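Local coordinates for nisin biosynthesis protein nisC (Lactococcus lactis subsp. lactis, PDB 2G0D), which catalyses the zinc-dependent cyclisation that closes the thioether (lanthionine) rings of the lantibiotic nisin, at residues A[88-93]-A[396-401]; A[84-89]-A[111-116]; A[143-148]-A[400-405]; A[62-67]-A[100-105]. All coordinates share one frame; numbering follows the deposited sequence.

How the interactions relate
Helix 85-92, in the inner layer of the alpha toroid, ties three contacts together. In interaction 1 it meets the C-terminal loop near the centre of the barrel, and in interaction 2 its earlier turn packs on outer helix 100-122. Interaction 4 joins that outer helix to its neighbour 53-74 beside Ile92, whose CD1 lies 3.5 Å from Leu105 CD2. Interaction 3 sets the next inner helix, 140-147, against the same loop, and its centre is 8 Å from that of interaction 1. Ser145 OG to Gln397 O, 2.8 Å, links those two. The zinc lies about 13 Å from the side chains of Ala398 and Leu400, so these loop contacts are near the metal site without forming it.

Interaction 1: residues A[88-93]-A[396-401]; sequences IALSIL and RQALLL
Leu90 meets Gln397 and Ala398 with no ring between them; the flat group it approaches is the peptide joining those two residues. Leu90 CD2 comes in obliquely from one face of that peptide, well above its plane, and stops 3.9 Å from Ala398 N. Close by, the carbonyl of Arg396 takes backbone N-H groups on both faces, Leu399 N from one and Leu401 N from the other. The rest is a fork: Leu90 CD1 touches Gln397 CB at 3.8 Å, while CD2 reaches Ala398 CB, also at 3.8 Å. With CG opposite the backbone N (chi1 -174°), the branch point lies within reach of both residues, and the side chains of Leu90 and Gln397 run at about a right angle. In the alpha toroid, helix 85-92 belongs to the inner layer, and residues 396-399 end a 3-10 segment that begins earlier in the loop near the middle. Polar bonds from this segment go elsewhere: Ala398 O to Tyr82 OH, and Leu399 O to Trp277 NE1, next to the zinc ligand Cys278. The Ala398 side chain itself is about 13 Å from the zinc ion.

Interaction 2: residues A[84-89]-A[111-116]; sequences GAAGIA and RYIEYF
Ile113 and Ala85 bury the most surface here, with Tyr112 beside them, where an inner helix of the alpha toroid packs against an outer one. Over these short segments helix 85-89 and helix 111-116 run roughly antiparallel, at 155°, and their axes come within 10.3 Å. This is how an alpha/alpha toroid is built, a helix lining the core being backed by an antiparallel one on the outside. Ala85 sits at the closest point of the backbones, its CA 6.5 Å from Ile113 CA, and its one methyl serves two partners. Ala85 CB touches Ile113 CG1 at 3.7 Å and, roughly at right angles to that, the rim of the Tyr112 ring, near the ring plane, 3.7 Å from CD2. Phe116 CB, one turn further along the same helix as Tyr112, lies over one face of the ring, off toward its rim. Ile113 extends its longer branch, CG1 and CD1, across the gap; chi1 of -70° leaves CG2 opposite the backbone N and turned elsewhere, onto Ile143 of helix 140-147. The neighbouring alanine offers little side chain, so the branch can lie against main chain: Ile113 CD1 ends 3.7 Å from Ala86 CA, with Ala86 CB slightly farther off at 4.0 Å.

Interaction 3: residues A[143-148]-A[400-405]; sequences ILSYLL and LLFDDF
Leu400 and Phe402 close on one small side chain, Ser145, where the C-terminal loop passes the inner helix 140-147 of the alpha toroid. Leu400 has a left-handed backbone (phi 57°) just where the 3-10 segment ends. Its CD2 methyl reaches forward to the serine, 3.6 Å from Ser145 OG and 3.9 Å from Ser145 CB. Leu401 then turns to the other side, onto helix 327-341. Phe402 comes back to the contact: with CG beside the backbone N (chi1 -60°), the ring folds over its own chain, so that Leu400 C lies over the centre of one face, and the rim of the Phe402 ring is presented to helix 140-147. Phe402 also begins a type I turn that ends at Phe405, closed by Phe405 N to Phe402 O at 3.1 Å. Within the turn Asp403 forms salt bridges with Arg396 and Arg339, and Asp404 forms one with Lys221. At Phe405 the ring takes Phe402 CB at its edge and stacks with Tyr290. The buried serine hydroxyl is satisfied by the loop itself, bonding to Gln397 O, while Phe402 and Leu400 pack round it as apolar walls. Ser145 OG lies in the plane of the Phe402 ring, 3.5 Å from CE1.

Interaction 4: residues A[62-67]-A[100-105]; sequences NYIEYI and EKYKNL
Two outer-layer helices of the alpha toroid, 53-74 and 100-122, meet here, separated in the chain by the inner helix 85-92. Ile64 carries the contact from the first helix, and its two branches divide the work. Its CD1 reaches Tyr102 CE1 at 4.0 Å, arriving obliquely to the ring, and its CG2 sits 4.0 Å from Leu105 CD2. Chi1 of -71° spreads these branches, CG1 beside the backbone N and CG2 opposite it, so each finds one of two residues three apart on the facing helix. Tyr102 runs at about a right angle to the isoleucine; Lys101 CG lies over the centre of one ring face, 4.2 Å above the plane. The phenol hydroxyl bonds to Asp61 OD1, tying the far end of the ring back to helix 53-74. Ile92 of the inner helix touches both Ile64 and Leu105 and joins the outer pair to the inner layer. Toward solvent, Glu65 OE2 and Lys101 NZ stand 5.3 Å apart, too far for a salt bridge, though their opposite charges may attract weakly. Between the two segments, then, cohesion comes from apolar contact, which has little directionality, while the hydrogen bond to Asp61 fixes the phenol end of Tyr102.

Interaction 1: residues A[88-93]-A[396-401]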
# COMPACT_ATOMS: atom_id res chain seq x y z
N ILE A 88 -6.53 -2.77 -10.97
CA ILE A 88 -7.80 -3.11 -11.59
C ILE A 88 -8.24 -4.52 -11.20
O ILE A 88 -9.41 -4.73 -10.81
CB ILE A 88 -7.74 -2.98 -13.14
CG1 ILE A 88 -7.35 -1.55 -13.55
CG2 ILE A 88 -9.09 -3.38 -13.75
CD1 ILE A 88 -7.00 -1.38 -15.04
N ALA A 89 -7.31 -5.48 -11.27
CA ALA A 89 -7.59 -6.85 -10.84
C ALA A 89 -7.95 -6.94 -9.37
O ALA A 89 -8.89 -7.66 -9.02
CB ALA A 89 -6.43 -7.78 -11.18
N LEU A 90 -7.21 -6.26 -8.49
CA LEU A 90 -7.57 -6.24 -7.08
C LEU A 90 -9.00 -5.76 -6.86
O LEU A 90 -9.74 -6.35 -6.03
CB LEU A 90 -6.61 -5.34 -6.25
CG LEU A 90 -6.81 -5.37 -4.71
CD1 LEU A 90 -6.39 -6.71 -4.16
CD2 LEU A 90 -6.04 -4.25 -4.07
N SER A 91 -9.40 -4.72 -7.60
CA SER A 91 -10.72 -4.11 -7.40
C SER A 91 -11.91 -5.05 -7.71
O SER A 91 -13.03 -4.86 -7.19
CB SER A 91 -10.83 -2.78 -8.15
OG SER A 91 -10.99 -2.95 -9.56
N ILE A 92 -11.66 -6.09 -8.53
CA ILE A 92 -12.72 -7.05 -8.89
C ILE A 92 -12.44 -8.50 -8.44
O ILE A 92 -13.23 -9.41 -8.70
CB ILE A 92 -13.04 -7.04 -10.42
CG1 ILE A 92 -11.85 -7.61 -11.22
CG2 ILE A 92 -13.39 -5.62 -10.90
CD1 ILE A 92 -12.09 -7.66 -12.73
N LEU A 93 -11.32 -8.71 -7.78
CA LEU A 93 -10.89 -10.08 -7.41
C LEU A 93 -11.98 -10.89 -6.68
O LEU A 93 -12.18 -12.07 -6.99
CB LEU A 93 -9.58 -10.04 -6.59
CG LEU A 93 -9.01 -11.40 -6.20
CD1 LEU A 93 -8.71 -12.27 -7.42
CD2 LEU A 93 -7.78 -11.24 -5.37
N ARG A 396 -7.78 -3.86 1.35
CA ARG A 396 -6.68 -3.71 2.33
C ARG A 396 -5.30 -4.15 1.84
O ARG A 396 -4.28 -3.65 2.33
CB ARG A 396 -7.01 -4.46 3.64
CG ARG A 396 -7.92 -3.67 4.56
CD ARG A 396 -8.48 -4.53 5.74
NE ARG A 396 -9.37 -3.71 6.59
CZ ARG A 396 -10.25 -4.16 7.49
NH1 ARG A 396 -10.97 -3.26 8.16
NH2 ARG A 396 -10.43 -5.48 7.71
N GLN A 397 -5.30 -5.09 0.88
CA GLN A 397 -4.09 -5.57 0.23
C GLN A 397 -3.29 -4.43 -0.36
O GLN A 397 -2.06 -4.47 -0.36
CB GLN A 397 -4.44 -6.56 -0.89
CG GLN A 397 -3.33 -7.57 -1.23
CD GLN A 397 -3.13 -8.66 -0.13
OE1 GLN A 397 -2.21 -9.50 -0.19
NE2 GLN A 397 -3.99 -8.63 0.86
N ALA A 398 -3.98 -3.42 -0.88
CA ALA A 398 -3.34 -2.29 -1.53
C ALA A 398 -2.52 -1.43 -0.55
O ALA A 398 -1.65 -0.66 -0.97
CB ALA A 398 -4.39 -1.43 -2.22
N LEU A 399 -2.83 -1.56 0.74
CA LEU A 399 -2.15 -0.84 1.82
C LEU A 399 -1.19 -1.71 2.59
O LEU A 399 -0.64 -1.29 3.60
CB LEU A 399 -3.20 -0.25 2.78
CG LEU A 399 -4.12 0.86 2.25
CD1 LEU A 399 -5.11 1.34 3.34
CD2 LEU A 399 -3.31 2.03 1.76
N LEU A 400 -1.00 -2.95 2.12
CA LEU A 400 -0.20 -3.98 2.82
C LEU A 400 -0.73 -4.23 4.21
O LEU A 400 0.04 -4.42 5.18
CB LEU A 400 1.31 -3.63 2.90
CG LEU A 400 2.07 -3.19 1.64
CD1 LEU A 400 3.58 -3.02 1.96
CD2 LEU A 400 1.86 -4.12 0.41
N LEU A 401 -2.05 -4.27 4.32
CA LEU A 401 -2.70 -4.63 5.57
C LEU A 401 -3.23 -6.02 5.33
O LEU A 401 -4.19 -6.21 4.57
CB LEU A 401 -3.82 -3.64 5.91
CG LEU A 401 -3.33 -2.20 6.02
CD1 LEU A 401 -4.51 -1.20 6.29
CD2 LEU A 401 -2.17 -2.03 7.06

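Interaction 2: residues A[84-89]-A[111-116]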
# COMPACT_ATOMS: atom_id res chain seq x y z
N GLY A 84 -1.89 0.47 -12.63
CA GLY A 84 -1.97 -0.51 -13.71
C GLY A 84 -2.90 -1.68 -13.49
O GLY A 84 -3.87 -1.59 -12.74
N ALA A 85 -2.58 -2.79 -14.15
CA ALA A 85 -3.43 -3.98 -14.14
C ALA A 85 -3.68 -4.60 -12.76
O ALA A 85 -4.78 -5.10 -12.52
CB ALA A 85 -2.90 -5.06 -15.13
N ALA A 86 -2.67 -4.60 -11.88
CA ALA A 86 -2.84 -5.22 -10.54
C ALA A 86 -3.89 -4.49 -9.69
O ALA A 86 -4.67 -5.14 -8.97
CB ALA A 86 -1.50 -5.36 -9.79
N GLY A 87 -3.96 -3.16 -9.79
CA GLY A 87 -5.03 -2.39 -9.09
C GLY A 87 -6.42 -2.66 -9.65
O GLY A 87 -7.39 -2.77 -8.89
N ILE A 88 -6.53 -2.77 -10.97
CA ILE A 88 -7.80 -3.11 -11.59
C ILE A 88 -8.24 -4.52 -11.20
O ILE A 88 -9.41 -4.73 -10.81
CB ILE A 88 -7.74 -2.98 -13.14
CG1 ILE A 88 -7.35 -1.55 -13.55
CG2 ILE A 88 -9.09 -3.38 -13.75
CD1 ILE A 88 -7.00 -1.38 -15.04
N ALA A 89 -7.31 -5.48 -11.27
CA ALA A 89 -7.59 -6.85 -10.84
C ALA A 89 -7.95 -6.94 -9.37
O ALA A 89 -8.89 -7.66 -9.02
CB ALA A 89 -6.43 -7.78 -11.18
N ARG A 111 -2.27 -12.65 -16.84
CA ARG A 111 -1.32 -12.96 -17.90
C ARG A 111 -0.60 -11.69 -18.35
O ARG A 111 0.61 -11.70 -18.53
CB ARG A 111 -2.01 -13.67 -19.10
CG ARG A 111 -2.66 -15.04 -18.75
CD ARG A 111 -2.08 -15.75 -17.47
NE ARG A 111 -2.55 -17.14 -17.35
CZ ARG A 111 -1.80 -18.23 -17.50
NH1 ARG A 111 -0.49 -18.14 -17.73
NH2 ARG A 111 -2.36 -19.43 -17.40
N TYR A 112 -1.33 -10.59 -18.49
CA TYR A 112 -0.65 -9.34 -18.79
C TYR A 112 0.34 -8.97 -17.68
O TYR A 112 1.47 -8.58 -17.96
CB TYR A 112 -1.60 -8.17 -19.12
CG TYR A 112 -0.83 -6.85 -19.17
CD1 TYR A 112 -0.03 -6.51 -20.27
CD2 TYR A 112 -0.85 -5.99 -18.08
CE1 TYR A 112 0.71 -5.30 -20.27
CE2 TYR A 112 -0.13 -4.81 -18.09
CZ TYR A 112 0.64 -4.47 -19.16
OH TYR A 112 1.33 -3.27 -19.08
N ILE A 113 -0.08 -9.12 -16.42
CA ILE A 113 0.79 -8.79 -15.30
C ILE A 113 2.08 -9.61 -15.31
O ILE A 113 3.16 -9.05 -15.13
CB ILE A 113 0.08 -8.95 -13.92
CG1 ILE A 113 -0.99 -7.86 -13.71
CG2 ILE A 113 1.13 -8.86 -12.80
CD1 ILE A 113 -2.03 -8.17 -12.60
N GLU A 114 1.96 -10.93 -15.50
CA GLU A 114 3.11 -11.81 -15.57
C GLU A 114 4.04 -11.44 -16.73
O GLU A 114 5.25 -11.36 -16.54
CB GLU A 114 2.69 -13.28 -15.69
CG GLU A 114 3.88 -14.24 -15.86
CD GLU A 114 3.57 -15.67 -15.46
OE1 GLU A 114 2.38 -16.05 -15.35
OE2 GLU A 114 4.54 -16.42 -15.22
N TYR A 115 3.47 -11.24 -17.92
CA TYR A 115 4.21 -10.64 -19.06
C TYR A 115 4.91 -9.32 -18.68
O TYR A 115 6.11 -9.16 -18.91
CB TYR A 115 3.30 -10.39 -20.28
CG TYR A 115 3.90 -9.38 -21.24
CD1 TYR A 115 5.03 -9.70 -21.99
CD2 TYR A 115 3.38 -8.09 -21.37
CE1 TYR A 115 5.61 -8.79 -22.86
CE2 TYR A 115 3.97 -7.15 -22.25
CZ TYR A 115 5.08 -7.52 -22.98
OH TYR A 115 5.68 -6.63 -23.85
N PHE A 116 4.15 -8.38 -18.11
CA PHE A 116 4.68 -7.08 -17.70
C PHE A 116 5.87 -7.20 -16.74
O PHE A 116 6.92 -6.57 -16.93
CB PHE A 116 3.60 -6.20 -17.07
CG PHE A 116 4.14 -4.91 -16.48
CD1 PHE A 116 4.47 -3.84 -17.32
CD2 PHE A 116 4.36 -4.79 -15.11
CE1 PHE A 116 5.00 -2.65 -16.78
CE2 PHE A 116 4.89 -3.60 -14.56
CZ PHE A 116 5.20 -2.54 -15.39

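Interaction 3: residues A[143-148]-A[400-405]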
# COMPACT_ATOMS: atom_id res chain seq x y z
N ILE A 143 2.77 -5.03 -6.83
CA ILE A 143 2.28 -6.10 -7.73
C ILE A 143 2.25 -7.45 -7.02
O ILE A 143 1.26 -8.16 -7.12
CB ILE A 143 3.10 -6.17 -9.04
CG1 ILE A 143 2.77 -4.96 -9.93
CG2 ILE A 143 2.83 -7.49 -9.81
CD1 ILE A 143 3.63 -4.83 -11.23
N LEU A 144 3.33 -7.77 -6.30
CA LEU A 144 3.41 -9.01 -5.51
C LEU A 144 2.31 -9.09 -4.44
O LEU A 144 1.78 -10.15 -4.16
CB LEU A 144 4.83 -9.14 -4.92
CG LEU A 144 5.25 -10.41 -4.16
CD1 LEU A 144 4.99 -11.69 -4.99
CD2 LEU A 144 6.68 -10.32 -3.76
N SER A 145 1.96 -7.95 -3.86
CA SER A 145 0.89 -7.90 -2.84
C SER A 145 -0.39 -8.52 -3.39
O SER A 145 -1.01 -9.38 -2.75
CB SER A 145 0.62 -6.46 -2.40
OG SER A 145 -0.25 -6.46 -1.28
N TYR A 146 -0.78 -8.05 -4.58
CA TYR A 146 -1.90 -8.61 -5.33
C TYR A 146 -1.67 -10.07 -5.71
O TYR A 146 -2.53 -10.92 -5.46
CB TYR A 146 -2.24 -7.80 -6.60
CG TYR A 146 -3.16 -8.58 -7.53
CD1 TYR A 146 -4.52 -8.74 -7.24
CD2 TYR A 146 -2.66 -9.19 -8.68
CE1 TYR A 146 -5.36 -9.50 -8.07
CE2 TYR A 146 -3.49 -9.96 -9.52
CZ TYR A 146 -4.83 -10.12 -9.20
OH TYR A 146 -5.66 -10.87 -10.04
N LEU A 147 -0.51 -10.37 -6.31
CA LEU A 147 -0.21 -11.75 -6.78
C LEU A 147 -0.37 -12.80 -5.69
O LEU A 147 -0.91 -13.86 -5.96
CB LEU A 147 1.17 -11.86 -7.46
CG LEU A 147 1.30 -11.09 -8.79
CD1 LEU A 147 2.77 -11.07 -9.25
CD2 LEU A 147 0.40 -11.67 -9.89
N LEU A 148 0.06 -12.47 -4.46
CA LEU A 148 0.03 -13.40 -3.33
C LEU A 148 -1.37 -13.81 -2.83
O LEU A 148 -1.51 -14.77 -2.05
CB LEU A 148 0.89 -12.88 -2.16
CG LEU A 148 2.40 -12.91 -2.45
CD1 LEU A 148 3.13 -12.04 -1.44
CD2 LEU A 148 2.98 -14.35 -2.46
N LEU A 400 -1.00 -2.95 2.12
CA LEU A 400 -0.20 -3.98 2.82
C LEU A 400 -0.73 -4.23 4.21
O LEU A 400 0.04 -4.42 5.18
CB LEU A 400 1.31 -3.63 2.90
CG LEU A 400 2.07 -3.19 1.64
CD1 LEU A 400 3.58 -3.02 1.96
CD2 LEU A 400 1.86 -4.12 0.41
N LEU A 401 -2.05 -4.27 4.32
CA LEU A 401 -2.70 -4.63 5.57
C LEU A 401 -3.23 -6.02 5.33
O LEU A 401 -4.19 -6.21 4.57
CB LEU A 401 -3.82 -3.64 5.91
CG LEU A 401 -3.33 -2.20 6.02
CD1 LEU A 401 -4.51 -1.20 6.29
CD2 LEU A 401 -2.17 -2.03 7.06
N PHE A 402 -2.57 -7.00 5.94
CA PHE A 402 -2.73 -8.41 5.59
C PHE A 402 -3.53 -9.13 6.69
O PHE A 402 -2.94 -9.62 7.67
CB PHE A 402 -1.34 -9.03 5.43
CG PHE A 402 -0.48 -8.40 4.35
CD1 PHE A 402 -0.98 -8.24 3.04
CD2 PHE A 402 0.84 -8.03 4.61
CE1 PHE A 402 -0.19 -7.67 2.01
CE2 PHE A 402 1.65 -7.46 3.61
CZ PHE A 402 1.14 -7.32 2.28
N ASP A 403 -4.86 -9.16 6.52
CA ASP A 403 -5.80 -9.76 7.46
C ASP A 403 -5.58 -11.25 7.60
O ASP A 403 -5.94 -11.83 8.64
CB ASP A 403 -7.26 -9.56 7.04
CG ASP A 403 -7.76 -8.12 7.23
OD1 ASP A 403 -6.98 -7.24 7.71
OD2 ASP A 403 -8.93 -7.88 6.87
N ASP A 404 -4.97 -11.86 6.58
CA ASP A 404 -4.67 -13.31 6.55
C ASP A 404 -3.26 -13.67 7.01
O ASP A 404 -2.85 -14.84 6.88
CB ASP A 404 -4.88 -13.85 5.13
CG ASP A 404 -3.91 -13.23 4.10
OD1 ASP A 404 -3.44 -12.08 4.30
OD2 ASP A 404 -3.64 -13.87 3.07
N PHE A 405 -2.54 -12.70 7.56
CA PHE A 405 -1.14 -12.88 7.89
C PHE A 405 -0.91 -14.10 8.81
O PHE A 405 0.16 -14.71 8.78
CB PHE A 405 -0.55 -11.61 8.55
CG PHE A 405 0.95 -11.51 8.42
CD1 PHE A 405 1.52 -10.89 7.30
CD2 PHE A 405 1.80 -12.05 9.39
CE1 PHE A 405 2.94 -10.83 7.14
CE2 PHE A 405 3.19 -11.99 9.24
CZ PHE A 405 3.76 -11.39 8.09

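Interaction 4: residues A[62-67]-A[100-105]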
# COMPACT_ATOMS: atom_id res chain seq x y z
N ASN A 62 -21.43 -1.60 -14.41
CA ASN A 62 -21.30 -0.49 -15.34
C ASN A 62 -19.85 -0.04 -15.45
O ASN A 62 -19.31 0.08 -16.56
CB ASN A 62 -22.17 0.70 -14.90
CG ASN A 62 -23.64 0.48 -15.17
OD1 ASN A 62 -24.01 -0.45 -15.91
ND2 ASN A 62 -24.50 1.32 -14.58
N TYR A 63 -19.22 0.21 -14.30
CA TYR A 63 -17.87 0.74 -14.28
C TYR A 63 -16.88 -0.32 -14.79
O TYR A 63 -15.88 0.04 -15.42
CB TYR A 63 -17.49 1.22 -12.86
CG TYR A 63 -18.38 2.31 -12.30
CD1 TYR A 63 -19.14 3.15 -13.14
CD2 TYR A 63 -18.46 2.52 -10.92
CE1 TYR A 63 -19.94 4.16 -12.62
CE2 TYR A 63 -19.24 3.53 -10.39
CZ TYR A 63 -19.99 4.35 -11.25
OH TYR A 63 -20.79 5.34 -10.72
N ILE A 64 -17.15 -1.59 -14.51
CA ILE A 64 -16.32 -2.68 -15.03
C ILE A 64 -16.42 -2.77 -16.57
O ILE A 64 -15.39 -2.79 -17.26
CB ILE A 64 -16.67 -4.05 -14.38
CG1 ILE A 64 -16.21 -4.09 -12.91
CG2 ILE A 64 -15.98 -5.17 -15.13
CD1 ILE A 64 -16.85 -5.20 -12.13
N GLU A 65 -17.63 -2.81 -17.10
CA GLU A 65 -17.79 -2.82 -18.54
C GLU A 65 -17.13 -1.59 -19.16
O GLU A 65 -16.43 -1.70 -20.18
CB GLU A 65 -19.25 -2.99 -18.97
CG GLU A 65 -19.75 -4.45 -18.91
CD GLU A 65 -18.81 -5.49 -19.58
OE1 GLU A 65 -18.85 -5.65 -20.84
OE2 GLU A 65 -18.04 -6.17 -18.83
N TYR A 66 -17.30 -0.44 -18.52
CA TYR A 66 -16.62 0.78 -18.96
C TYR A 66 -15.10 0.61 -18.94
O TYR A 66 -14.42 1.11 -19.82
CB TYR A 66 -17.04 1.97 -18.12
CG TYR A 66 -16.39 3.28 -18.49
CD1 TYR A 66 -16.97 4.12 -19.44
CD2 TYR A 66 -15.21 3.69 -17.88
CE1 TYR A 66 -16.38 5.33 -19.79
CE2 TYR A 66 -14.61 4.90 -18.19
CZ TYR A 66 -15.21 5.73 -19.16
OH TYR A 66 -14.64 6.94 -19.50
N ILE A 67 -14.57 -0.07 -17.92
CA ILE A 67 -13.13 -0.35 -17.86
C ILE A 67 -12.64 -1.26 -19.00
O ILE A 67 -11.66 -0.93 -19.66
CB ILE A 67 -12.67 -0.91 -16.48
CG1 ILE A 67 -12.66 0.20 -15.40
CG2 ILE A 67 -11.28 -1.53 -16.61
CD1 ILE A 67 -12.43 -0.33 -14.00
N GLU A 100 -18.49 -16.01 -15.16
CA GLU A 100 -17.40 -16.29 -16.09
C GLU A 100 -16.71 -15.02 -16.62
O GLU A 100 -15.50 -15.02 -16.80
CB GLU A 100 -17.91 -17.18 -17.23
CG GLU A 100 -19.21 -16.69 -17.94
CD GLU A 100 -19.80 -17.71 -18.94
OE1 GLU A 100 -19.75 -17.43 -20.16
OE2 GLU A 100 -20.32 -18.77 -18.50
N LYS A 101 -17.47 -13.95 -16.84
CA LYS A 101 -16.92 -12.67 -17.32
C LYS A 101 -15.87 -12.04 -16.39
O LYS A 101 -14.89 -11.47 -16.86
CB LYS A 101 -18.03 -11.66 -17.65
CG LYS A 101 -18.73 -11.06 -16.44
CD LYS A 101 -19.97 -10.27 -16.84
CE LYS A 101 -20.45 -9.43 -15.66
NZ LYS A 101 -21.71 -8.69 -16.01
N TYR A 102 -16.09 -12.13 -15.07
CA TYR A 102 -15.12 -11.63 -14.08
C TYR A 102 -13.83 -12.44 -14.12
O TYR A 102 -12.74 -11.88 -14.22
CB TYR A 102 -15.69 -11.67 -12.67
CG TYR A 102 -16.97 -10.90 -12.48
CD1 TYR A 102 -17.08 -9.56 -12.87
CD2 TYR A 102 -18.08 -11.52 -11.91
CE1 TYR A 102 -18.27 -8.85 -12.69
CE2 TYR A 102 -19.28 -10.82 -11.72
CZ TYR A 102 -19.37 -9.50 -12.09
OH TYR A 102 -20.56 -8.84 -11.89
N LYS A 103 -13.99 -13.77 -14.07
CA LYS A 103 -12.86 -14.69 -14.16
C LYS A 103 -12.09 -14.51 -15.48
O LYS A 103 -10.86 -14.52 -15.49
CB LYS A 103 -13.33 -16.15 -13.98
CG LYS A 103 -12.26 -17.19 -14.31
CD LYS A 103 -12.74 -18.65 -14.13
CE LYS A 103 -12.39 -19.19 -12.72
NZ LYS A 103 -13.58 -19.31 -11.81
N ASN A 104 -12.82 -14.33 -16.58
CA ASN A 104 -12.18 -14.11 -17.88
C ASN A 104 -11.34 -12.84 -17.86
O ASN A 104 -10.20 -12.86 -18.29
CB ASN A 104 -13.21 -14.04 -19.02
CG ASN A 104 -13.69 -15.42 -19.46
OD1 ASN A 104 -13.15 -16.46 -19.04
ND2 ASN A 104 -14.71 -15.44 -20.31
N LEU A 105 -11.90 -11.76 -17.33
CA LEU A 105 -11.17 -10.50 -17.18
C LEU A 105 -9.95 -10.65 -16.27
O LEU A 105 -8.87 -10.16 -16.60
CB LEU A 105 -12.10 -9.39 -16.68
CG LEU A 105 -11.52 -7.98 -16.53
CD1 LEU A 105 -10.81 -7.49 -17.84
CD2 LEU A 105 -12.60 -6.99 -16.10